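Local coordinates for member of s1p family of ribosomal proteins (Pyrococcus furiosus, PDB 5YH1), which probably acts as a manganese-dependent nuclease on nucleic acids, with this chain forming the DHH domain part of the longer protein, at residues Glu172-Lys176 with Val177-Val181; Lys149-Ala153 with Tyr154-Ile158; Glu339-Pro343 with Gly344-Gly348; Lys254-Ala257 with Glu258-His262. All blocks are in the same frame, centred on the assembly; numbering follows the deposited sequence.

All four contacts are local, and along the chain they come in the order 2, 1, 4, 3. Contacts 2 and 1 belong to the five-stranded parallel sheet region: contact 2 leads from helix 145-152 toward strand 158-161, contact 1 from strand 174-175 toward strand 183-185. Their centres are 16 Å apart. Contacts 4 and 3, with centres 14 Å apart, lie on the opposite side of the chain's centre, in helix 250-267 and at the start of helix 343-358. Between the pairs, centres are 33 to 35 Å apart. Each pair touches, the first by Tyr180 packing on Lys152, the second through the Lys345-Glu258 salt bridge, with the Asp261 side chain about 10 Å from the manganese.

Contact 1 of 4, residues Glu172-Lys176 with Val177-Val181; sequences EDKAK and VDEYV
A single 3-10 turn follows the short strand 174-175, and its start is fixed by Asp178 and Ala175, which bond each other twice. Asp178 OD2 accepts the backbone N of Ala175 at 2.8 Å in a nearly straight bond, N-H...O 172°, the donor meeting the anti side of the carboxylate somewhat out of its plane. In return the N of Asp178 gives to Ala175 O at 3.0 Å, approaching well above the carbonyl plane. The side chain can turn back in this way because CG stands beside its own backbone N and anti to the carbonyl carbon (chi1 -69°). One residue on, Glu179 N repeats the three-residue step to Lys176 O at 3.2 Å, again from above the carbonyl, as expected where the chain is wound this tightly. That same Lys176 O lies at the edge of the Tyr180 ring, 3.7 Å from Tyr180 CD2.

The extended chain of Lys174 slides past Asp178 in the opposite direction, Lys174 CG 3.9 Å from Asp178 OD2, and then crosses Glu179 at about a right angle with Lys174 NZ 4.1 Å from Glu179 CG. Lys174 NZ and Glu179 OE2 remain 4.9 Å apart; any attraction between their opposite charges is probably through space.

Asp178 has further partners: OD1 is hydrogen-bonded to His184 and OD2 also to His189, which ties the turn to the chain beyond it. Around it, Val177 and Tyr180 pack on Tyr148 of helix 145-152, Ala175 on Trp169 of strand 169-171, and Val181 on Ile158 and Val160 of strand 158-161.

Contact 2 of 4, residues Lys149-Ala153 with Tyr154-Ile158; sequences KRLKA and YGVKI
Lys152 NZ gives a hydrogen bond to Val156 O at 2.9 Å, and Lys152 CE lies beside Ile158 CD1 at 4.1 Å. The bend at chi2 (-51°) brings the amine round, since the side chain starts out pointing away from residues 154-158. On the buried side Leu151 packs its CB on Val156 CB at 4.1 Å and its CD1 on Ile158 CD1 at 4.0 Å, while the Tyr154 ring turns its edge to Arg150 O, with Tyr154 CD1 3.2 Å away.

Lys152 also forms a salt bridge with Asp182, whose carboxylate accepts from Ile158 N as well. Replacing Lys152 by alanine is likely to leave that carboxylate without its cation and Val156 O without the amine. A second subunit meets Arg150 and Tyr154: its Glu263 and Glu299 form salt bridges with the guanidinium, and its Gly274 O is hydrogen-bonded to Tyr154 OH.

The backbone supplies the frame. Tyr154 N is an additional donor to Leu151 O, on the face opposite Val156 N. With Gly155 at positive phi, the bonds from Val156 N to Leu151 O at 3.3 Å and from Gly155 N to Lys152 O at 3.0 Å make up the Schellman motif that ends helix 145-152 before strand 158-161.

Contact 3 of 4, residues Glu339-Pro343 with Gly344-Gly348; sequences EYPSP and GKLSG
With chi1 at 71°, Ser342 OG sits between its own backbone N and carbonyl carbon, facing the first turn of helix 343-358, while Lys345 CG, anti to its backbone N, lies against Pro341. Ser342 is the N-cap of that helix: OG accepts from Lys345 N in a weak bond of 3.4 Å. The first full helical bond is shorter, Leu346 N reaching Ser342 O at 2.8 Å nearly along the C=O axis, and Ser347 N follows with Pro343 O at 2.9 Å.

Apolar groups pack beside the cap. Pro341, entered through a cis peptide, sets its CB 3.6 Å from Lys345 CG and also over the centre of the Tyr340 ring, with Pro341 CG 4.2 Å from Leu346 CB. The Lys345 chain bends at chi2 and crosses Tyr340, Lys345 CE 3.9 Å from Tyr340 OH. Their polar ends find partners beyond the turn, Lys345 NZ in a salt bridge with Glu258 of helix 250-267, Tyr340 OH with Gln304 of helix 286-311.

In the turn, the hydroxyl of Ser347 doubles back onto the helix; an alanine there would probably leave Gly344 O without its hydroxyl donor, with the backbone bond from Gly348 N remaining. Gly348 N and Ser347 OG reach Gly344 O from the same face of its plane, the hydroxyl at 2.6 Å.

Contact 4 of 4, residues Lys254-Ala257 with Glu258-His262; sequences KKIA and EVIDH
Asp261 lays its carboxylate beside the carbonyl of Ala257 one helical turn back, Asp261 OD2 and Ala257 O being 3.5 Å apart with no hydrogen between two acceptors. The His262 ring, by contrast, meets its partners from elsewhere: it packs edge-to-face with Tyr340, meets the Tyr266 ring at about 55°, and its NE2 is hydrogen-bonded to Lys303. Glu258 turns its carboxylate off the helix; bent at chi2 (-76°), it first brings its CG to 3.2 Å from Lys254 O.

The backbone of helix 250-267 is regular. Glu258 N bonds Lys254 O, Val259 N bonds Lys255 O, Ile260 N bonds Ile256 O and Asp261 N bonds Ala257 O, all at 2.9 to 3.1 Å, each donor tilted some 19 to 27° from its carbonyl plane. On the apolar flank Ile256 CG2 touches Ile260 CD1 at 3.8 Å, the two chains crossing at a slant; both pack on Ile279 of helix 276-279.

The charged flank faces neighbours. Glu258 OE1 accepts from Gln304 NE2 besides its salt bridge with Lys345. Asp261 OD1 is hydrogen-bonded to Thr66, next to the manganese ligand Asp67, whose side chain lies about 8 Å from that of Asp261. Ala257 O and Asp261 OD2, as two acceptors, would probably repel each other mildly, which leaves the bond of OD1 to Thr66 as the one seen to fix the rotation of the carboxylate.

Contact 1 of 4, residues Glu172-Lys176 with Val177-Val181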
loop_
_atom_site.group_PDB
_atom_site.type_symbol
_atom_site.label_atom_id
_atom_site.label_comp_id
_atom_site.label_asym_id
_atom_site.label_seq_id
_atom_site.Cartn_x
_atom_site.Cartn_y
_atom_site.Cartn_z
ATOM N N GLU A 172 33.210 -27.101 4.290
ATOM C CA GLU A 172 32.338 -28.138 4.859
ATOM C C GLU A 172 31.234 -27.549 5.739
ATOM O O GLU A 172 30.081 -27.974 5.650
ATOM C CB GLU A 172 33.153 -29.196 5.634
ATOM C CG GLU A 172 33.969 -28.666 6.815
ATOM C CD GLU A 172 34.880 -29.716 7.441
ATOM O OE1 GLU A 172 34.910 -29.811 8.689
ATOM O OE2 GLU A 172 35.572 -30.444 6.694
ATOM N N ASP A 173 31.574 -26.564 6.568
ATOM C CA ASP A 173 30.586 -25.946 7.456
ATOM C C ASP A 173 30.490 -24.418 7.283
ATOM O O ASP A 173 30.160 -23.709 8.225
ATOM C CB ASP A 173 30.882 -26.319 8.915
ATOM C CG ASP A 173 32.280 -25.931 9.348
ATOM O OD1 ASP A 173 32.998 -25.291 8.552
ATOM O OD2 ASP A 173 32.663 -26.274 10.487
ATOM N N LYS A 174 30.767 -23.926 6.077
ATOM C CA LYS A 174 30.644 -22.501 5.787
ATOM C C LYS A 174 30.078 -22.247 4.394
ATOM O O LYS A 174 30.535 -22.834 3.409
ATOM C CB LYS A 174 31.989 -21.792 5.942
ATOM C CG LYS A 174 31.842 -20.286 6.077
ATOM C CD LYS A 174 33.146 -19.588 6.426
ATOM C CE LYS A 174 32.886 -18.127 6.771
ATOM N NZ LYS A 174 34.132 -17.313 6.770
ATOM N N ALA A 175 29.071 -21.376 4.330
ATOM C CA ALA A 175 28.450 -20.995 3.071
ATOM C C ALA A 175 28.777 -19.553 2.734
ATOM O O ALA A 175 29.229 -18.792 3.586
ATOM C CB ALA A 175 26.945 -21.176 3.149
ATOM N N LYS A 176 28.510 -19.187 1.488
ATOM C CA LYS A 176 28.783 -17.844 0.987
ATOM C C LYS A 176 28.135 -16.759 1.851
ATOM O O LYS A 176 28.787 -15.777 2.212
ATOM C CB LYS A 176 28.303 -17.720 -0.458
ATOM C CG LYS A 176 28.821 -16.481 -1.163
ATOM C CD LYS A 176 28.304 -16.390 -2.591
ATOM C CE LYS A 176 28.902 -15.183 -3.305
ATOM N NZ LYS A 176 28.095 -14.794 -4.496
ATOM N N VAL A 177 26.867 -16.961 2.214
ATOM C CA VAL A 177 26.130 -15.982 3.017
ATOM C C VAL A 177 26.790 -15.720 4.369
ATOM O O VAL A 177 26.638 -14.631 4.920
ATOM C CB VAL A 177 24.654 -16.411 3.246
ATOM C CG1 VAL A 177 24.569 -17.595 4.208
ATOM C CG2 VAL A 177 23.820 -15.245 3.761
ATOM N N ASP A 178 27.514 -16.710 4.902
ATOM C CA ASP A 178 28.111 -16.589 6.244
ATOM C C ASP A 178 29.156 -15.479 6.353
ATOM O O ASP A 178 29.379 -14.938 7.441
ATOM C CB ASP A 178 28.739 -17.913 6.699
ATOM C CG ASP A 178 27.703 -18.993 6.971
ATOM O OD1 ASP A 178 26.665 -18.698 7.587
ATOM O OD2 ASP A 178 27.928 -20.143 6.563
ATOM N N GLU A 179 29.783 -15.128 5.234
ATOM C CA GLU A 179 30.746 -14.015 5.226
ATOM C C GLU A 179 30.093 -12.655 5.474
ATOM O O GLU A 179 30.781 -11.704 5.826
ATOM C CB GLU A 179 31.512 -13.976 3.908
ATOM C CG GLU A 179 32.391 -15.198 3.688
ATOM C CD GLU A 179 32.966 -15.275 2.281
ATOM O OE1 GLU A 179 32.234 -14.997 1.299
ATOM O OE2 GLU A 179 34.154 -15.630 2.158
ATOM N N TYR A 180 28.773 -12.560 5.309
ATOM C CA TYR A 180 28.078 -11.284 5.468
ATOM C C TYR A 180 27.304 -11.160 6.776
ATOM O O TYR A 180 26.712 -10.118 7.030
ATOM C CB TYR A 180 27.136 -11.054 4.291
ATOM C CG TYR A 180 27.850 -11.026 2.969
ATOM C CD1 TYR A 180 28.335 -9.833 2.444
ATOM C CD2 TYR A 180 28.060 -12.194 2.255
ATOM C CE1 TYR A 180 29.001 -9.805 1.228
ATOM C CE2 TYR A 180 28.728 -12.181 1.040
ATOM C CZ TYR A 180 29.191 -10.982 0.533
ATOM O OH TYR A 180 29.839 -10.979 -0.670
ATOM N N VAL A 181 27.299 -12.210 7.599
ATOM C CA VAL A 181 26.598 -12.174 8.885
ATOM C C VAL A 181 27.510 -12.636 10.017
ATOM O O VAL A 181 28.465 -13.371 9.786
ATOM C CB VAL A 181 25.302 -13.019 8.870
ATOM C CG1 VAL A 181 24.369 -12.547 7.756
ATOM C CG2 VAL A 181 25.597 -14.505 8.733
#

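Contact 2 of 4, residues Lys149-Ala153 with Tyr154-Ile158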
loop_
_atom_site.group_PDB
_atom_site.type_symbol
_atom_site.label_atom_id
_atom_site.label_comp_id
_atom_site.label_asym_id
_atom_site.label_seq_id
_atom_site.Cartn_x
_atom_site.Cartn_y
_atom_site.Cartn_z
ATOM N N LYS A 149 24.810 -6.628 2.289
ATOM C CA LYS A 149 25.768 -5.644 1.762
ATOM C C LYS A 149 25.366 -4.225 2.150
ATOM O O LYS A 149 26.214 -3.419 2.518
ATOM C CB LYS A 149 25.888 -5.756 0.251
ATOM C CG LYS A 149 26.661 -6.989 -0.166
ATOM C CD LYS A 149 26.724 -7.115 -1.670
ATOM C CE LYS A 149 27.679 -8.222 -2.057
ATOM N NZ LYS A 149 27.933 -8.214 -3.521
ATOM N N ARG A 150 24.065 -3.940 2.115
ATOM C CA ARG A 150 23.568 -2.636 2.506
ATOM C C ARG A 150 23.686 -2.401 4.002
ATOM O O ARG A 150 24.146 -1.331 4.421
ATOM C CB ARG A 150 22.137 -2.440 2.017
ATOM C CG ARG A 150 22.079 -2.239 0.512
ATOM C CD ARG A 150 20.693 -2.521 -0.012
ATOM N NE ARG A 150 20.569 -2.308 -1.451
ATOM C CZ ARG A 150 20.997 -3.150 -2.384
ATOM N NH1 ARG A 150 21.628 -4.281 -2.059
ATOM N NH2 ARG A 150 20.798 -2.851 -3.664
ATOM N N LEU A 151 23.311 -3.391 4.815
ATOM C CA LEU A 151 23.473 -3.255 6.269
ATOM C C LEU A 151 24.943 -3.075 6.690
ATOM O O LEU A 151 25.241 -2.338 7.635
ATOM C CB LEU A 151 22.843 -4.442 7.012
ATOM C CG LEU A 151 21.313 -4.491 6.975
ATOM C CD1 LEU A 151 20.808 -5.829 7.483
ATOM C CD2 LEU A 151 20.702 -3.360 7.784
ATOM N N LYS A 152 25.856 -3.741 6.000
ATOM C CA LYS A 152 27.272 -3.647 6.358
ATOM C C LYS A 152 27.880 -2.273 6.027
ATOM O O LYS A 152 28.826 -1.847 6.675
ATOM C CB LYS A 152 28.072 -4.795 5.738
ATOM C CG LYS A 152 27.814 -6.145 6.423
ATOM C CD LYS A 152 27.956 -6.080 7.946
ATOM C CE LYS A 152 28.027 -7.471 8.564
ATOM N NZ LYS A 152 28.081 -7.429 10.052
ATOM N N ALA A 153 27.303 -1.558 5.069
ATOM C CA ALA A 153 27.694 -0.169 4.845
ATOM C C ALA A 153 27.425 0.698 6.081
ATOM O O ALA A 153 28.004 1.776 6.224
ATOM C CB ALA A 153 26.978 0.398 3.635
ATOM N N TYR A 154 26.561 0.227 6.979
ATOM C CA TYR A 154 26.274 0.936 8.223
ATOM C C TYR A 154 26.918 0.292 9.459
ATOM O O TYR A 154 26.640 0.714 10.581
ATOM C CB TYR A 154 24.750 1.070 8.393
ATOM C CG TYR A 154 24.163 1.955 7.327
ATOM C CD1 TYR A 154 23.898 1.460 6.062
ATOM C CD2 TYR A 154 23.919 3.304 7.573
ATOM C CE1 TYR A 154 23.394 2.278 5.065
ATOM C CE2 TYR A 154 23.414 4.130 6.584
ATOM C CZ TYR A 154 23.151 3.615 5.333
ATOM O OH TYR A 154 22.657 4.439 4.341
ATOM N N GLY A 155 27.781 -0.702 9.261
ATOM C CA GLY A 155 28.414 -1.431 10.382
ATOM C C GLY A 155 27.455 -2.194 11.290
ATOM O O GLY A 155 27.733 -2.392 12.481
ATOM N N VAL A 156 26.326 -2.627 10.737
ATOM C CA VAL A 156 25.293 -3.314 11.510
ATOM C C VAL A 156 25.672 -4.780 11.734
ATOM O O VAL A 156 26.167 -5.445 10.825
ATOM C CB VAL A 156 23.917 -3.201 10.809
ATOM C CG1 VAL A 156 22.926 -4.232 11.325
ATOM C CG2 VAL A 156 23.358 -1.789 10.983
ATOM N N LYS A 157 25.452 -5.268 12.950
ATOM C CA LYS A 157 25.664 -6.687 13.257
ATOM C C LYS A 157 24.382 -7.468 13.040
ATOM O O LYS A 157 23.284 -6.947 13.240
ATOM C CB LYS A 157 26.201 -6.858 14.670
ATOM C CG LYS A 157 27.592 -6.264 14.803
ATOM C CD LYS A 157 28.172 -6.500 16.177
ATOM C CE LYS A 157 29.622 -6.041 16.229
ATOM N NZ LYS A 157 30.157 -6.194 17.609
ATOM N N ILE A 158 24.544 -8.709 12.594
ATOM C CA ILE A 158 23.452 -9.481 12.043
ATOM C C ILE A 158 23.482 -10.902 12.606
ATOM O O ILE A 158 24.504 -11.590 12.520
ATOM C CB ILE A 158 23.541 -9.542 10.497
ATOM C CG1 ILE A 158 23.547 -8.133 9.884
ATOM C CG2 ILE A 158 22.381 -10.341 9.925
ATOM C CD1 ILE A 158 23.961 -8.103 8.425
#

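Contact 3 of 4, residues Glu339-Pro343 with Gly344-Gly348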
loop_
_atom_site.group_PDB
_atom_site.type_symbol
_atom_site.label_atom_id
_atom_site.label_comp_id
_atom_site.label_asym_id
_atom_site.label_seq_id
_atom_site.Cartn_x
_atom_site.Cartn_y
_atom_site.Cartn_z
ATOM N N GLU A 339 -7.836 -13.325 -3.207
ATOM C CA GLU A 339 -8.536 -13.738 -1.997
ATOM C C GLU A 339 -7.808 -14.881 -1.324
ATOM O O GLU A 339 -7.002 -15.561 -1.944
ATOM C CB GLU A 339 -9.948 -14.193 -2.332
ATOM C CG GLU A 339 -10.873 -13.083 -2.790
ATOM C CD GLU A 339 -12.213 -13.628 -3.227
ATOM O OE1 GLU A 339 -12.787 -14.460 -2.492
ATOM O OE2 GLU A 339 -12.687 -13.239 -4.309
ATOM N N TYR A 340 -8.100 -15.090 -0.046
ATOM C CA TYR A 340 -7.665 -16.297 0.626
ATOM C C TYR A 340 -8.394 -17.474 -0.027
ATOM O O TYR A 340 -9.602 -17.425 -0.182
ATOM C CB TYR A 340 -7.991 -16.240 2.111
ATOM C CG TYR A 340 -7.594 -17.486 2.856
ATOM C CD1 TYR A 340 -8.465 -18.561 2.949
ATOM C CD2 TYR A 340 -6.338 -17.600 3.451
ATOM C CE1 TYR A 340 -8.108 -19.713 3.622
ATOM C CE2 TYR A 340 -5.973 -18.748 4.132
ATOM C CZ TYR A 340 -6.864 -19.806 4.211
ATOM O OH TYR A 340 -6.523 -20.963 4.876
ATOM N N PRO A 341 -7.672 -18.541 -0.397
ATOM C CA PRO A 341 -6.245 -18.781 -0.243
ATOM C C PRO A 341 -5.406 -18.305 -1.431
ATOM O O PRO A 341 -5.837 -18.416 -2.564
ATOM C CB PRO A 341 -6.172 -20.305 -0.126
ATOM C CG PRO A 341 -7.296 -20.782 -0.981
ATOM C CD PRO A 341 -8.388 -19.765 -0.812
ATOM N N SER A 342 -4.207 -17.800 -1.154
ATOM C CA SER A 342 -3.222 -17.481 -2.195
ATOM C C SER A 342 -2.923 -18.713 -3.076
ATOM O O SER A 342 -3.201 -19.847 -2.679
ATOM C CB SER A 342 -1.923 -16.987 -1.552
ATOM O OG SER A 342 -1.224 -18.049 -0.889
ATOM N N PRO A 343 -2.355 -18.495 -4.274
ATOM C CA PRO A 343 -1.969 -19.616 -5.145
ATOM C C PRO A 343 -1.095 -20.664 -4.453
ATOM O O PRO A 343 -1.323 -21.861 -4.622
ATOM C CB PRO A 343 -1.202 -18.929 -6.270
ATOM C CG PRO A 343 -1.832 -17.576 -6.362
ATOM C CD PRO A 343 -2.167 -17.192 -4.945
ATOM N N GLY A 344 -0.121 -20.223 -3.665
ATOM C CA GLY A 344 0.722 -21.150 -2.924
ATOM C C GLY A 344 -0.071 -22.036 -1.981
ATOM O O GLY A 344 0.104 -23.253 -1.962
ATOM N N LYS A 345 -0.947 -21.417 -1.199
ATOM C CA LYS A 345 -1.780 -22.131 -0.235
ATOM C C LYS A 345 -2.799 -23.024 -0.942
ATOM O O LYS A 345 -3.050 -24.149 -0.511
ATOM C CB LYS A 345 -2.498 -21.127 0.671
ATOM C CG LYS A 345 -3.444 -21.730 1.701
ATOM C CD LYS A 345 -2.683 -22.493 2.768
ATOM C CE LYS A 345 -3.632 -23.292 3.633
ATOM N NZ LYS A 345 -2.909 -24.027 4.701
ATOM N N LEU A 346 -3.393 -22.512 -2.014
ATOM C CA LEU A 346 -4.343 -23.279 -2.814
ATOM C C LEU A 346 -3.715 -24.542 -3.381
ATOM O O LEU A 346 -4.324 -25.606 -3.342
ATOM C CB LEU A 346 -4.904 -22.433 -3.963
ATOM C CG LEU A 346 -5.894 -23.126 -4.907
ATOM C CD1 LEU A 346 -7.081 -23.709 -4.143
ATOM C CD2 LEU A 346 -6.380 -22.147 -5.957
ATOM N N SER A 347 -2.511 -24.418 -3.937
ATOM C CA SER A 347 -1.800 -25.576 -4.475
ATOM C C SER A 347 -1.575 -26.632 -3.394
ATOM O O SER A 347 -1.666 -27.822 -3.665
ATOM C CB SER A 347 -0.459 -25.167 -5.091
ATOM O OG SER A 347 0.461 -24.794 -4.076
ATOM N N GLY A 348 -1.305 -26.185 -2.171
ATOM C CA GLY A 348 -1.142 -27.086 -1.036
ATOM C C GLY A 348 -2.423 -27.824 -0.679
ATOM O O GLY A 348 -2.395 -29.011 -0.347
#

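Contact 4 of 4, residues Lys254-Ala257 with Glu258-His262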
loop_
_atom_site.group_PDB
_atom_site.type_symbol
_atom_site.label_atom_id
_atom_site.label_comp_id
_atom_site.label_asym_id
_atom_site.label_seq_id
_atom_site.Cartn_x
_atom_site.Cartn_y
_atom_site.Cartn_z
ATOM N N LYS A 254 -2.863 -28.212 14.649
ATOM C CA LYS A 254 -3.202 -27.971 13.248
ATOM C C LYS A 254 -4.165 -26.797 13.050
ATOM O O LYS A 254 -4.007 -26.019 12.108
ATOM C CB LYS A 254 -3.786 -29.225 12.615
ATOM C CG LYS A 254 -2.712 -30.243 12.285
ATOM C CD LYS A 254 -3.298 -31.520 11.716
ATOM C CE LYS A 254 -2.205 -32.390 11.119
ATOM N NZ LYS A 254 -2.553 -33.837 11.223
ATOM N N LYS A 255 -5.154 -26.691 13.936
ATOM C CA LYS A 255 -6.123 -25.602 13.897
ATOM C C LYS A 255 -5.427 -24.277 14.158
ATOM O O LYS A 255 -5.686 -23.296 13.461
ATOM C CB LYS A 255 -7.210 -25.790 14.959
ATOM C CG LYS A 255 -8.216 -26.906 14.715
ATOM C CD LYS A 255 -9.181 -26.933 15.897
ATOM C CE LYS A 255 -10.474 -27.669 15.617
ATOM N NZ LYS A 255 -10.203 -29.048 15.151
ATOM N N ILE A 256 -4.566 -24.258 15.180
ATOM C CA ILE A 256 -3.760 -23.079 15.503
ATOM C C ILE A 256 -2.914 -22.636 14.305
ATOM O O ILE A 256 -2.910 -21.449 13.948
ATOM C CB ILE A 256 -2.878 -23.302 16.746
ATOM C CG1 ILE A 256 -3.755 -23.328 17.998
ATOM C CG2 ILE A 256 -1.835 -22.190 16.889
ATOM C CD1 ILE A 256 -3.055 -23.812 19.252
ATOM N N ALA A 257 -2.210 -23.576 13.677
ATOM C CA ALA A 257 -1.399 -23.235 12.509
ATOM C C ALA A 257 -2.251 -22.662 11.370
ATOM O O ALA A 257 -1.855 -21.675 10.727
ATOM C CB ALA A 257 -0.611 -24.441 12.015
ATOM N N GLU A 258 -3.403 -23.280 11.115
ATOM C CA GLU A 258 -4.285 -22.820 10.035
ATOM C C GLU A 258 -4.841 -21.437 10.339
ATOM O O GLU A 258 -4.971 -20.606 9.440
ATOM C CB GLU A 258 -5.423 -23.805 9.776
ATOM C CG GLU A 258 -4.969 -25.140 9.180
ATOM C CD GLU A 258 -4.613 -25.079 7.700
ATOM O OE1 GLU A 258 -4.759 -24.023 7.051
ATOM O OE2 GLU A 258 -4.182 -26.115 7.170
ATOM N N VAL A 259 -5.160 -21.192 11.605
ATOM C CA VAL A 259 -5.628 -19.882 12.036
ATOM C C VAL A 259 -4.557 -18.805 11.844
ATOM O O VAL A 259 -4.854 -17.724 11.332
ATOM C CB VAL A 259 -6.129 -19.898 13.489
ATOM C CG1 VAL A 259 -6.338 -18.489 14.014
ATOM C CG2 VAL A 259 -7.434 -20.682 13.591
ATOM N N ILE A 260 -3.321 -19.097 12.236
ATOM C CA ILE A 260 -2.231 -18.120 12.087
ATOM C C ILE A 260 -2.021 -17.731 10.622
ATOM O O ILE A 260 -1.951 -16.538 10.300
ATOM C CB ILE A 260 -0.911 -18.628 12.687
ATOM C CG1 ILE A 260 -1.024 -18.684 14.216
ATOM C CG2 ILE A 260 0.241 -17.714 12.288
ATOM C CD1 ILE A 260 0.054 -19.508 14.885
ATOM N N ASP A 261 -1.936 -18.729 9.746
ATOM C CA ASP A 261 -1.691 -18.486 8.321
ATOM C C ASP A 261 -2.850 -17.714 7.665
ATOM O O ASP A 261 -2.633 -16.943 6.730
ATOM C CB ASP A 261 -1.436 -19.797 7.565
ATOM C CG ASP A 261 -0.129 -20.487 7.983
ATOM O OD1 ASP A 261 0.807 -19.825 8.481
ATOM O OD2 ASP A 261 -0.030 -21.711 7.799
ATOM N N HIS A 262 -4.070 -17.929 8.161
ATOM C CA HIS A 262 -5.248 -17.227 7.661
ATOM C C HIS A 262 -5.228 -15.770 8.129
ATOM O O HIS A 262 -5.233 -14.858 7.317
ATOM C CB HIS A 262 -6.526 -17.939 8.122
ATOM C CG HIS A 262 -7.789 -17.246 7.730
ATOM N ND1 HIS A 262 -8.373 -16.266 8.506
ATOM C CD2 HIS A 262 -8.600 -17.410 6.658
ATOM C CE1 HIS A 262 -9.484 -15.852 7.923
ATOM N NE2 HIS A 262 -9.641 -16.529 6.800
#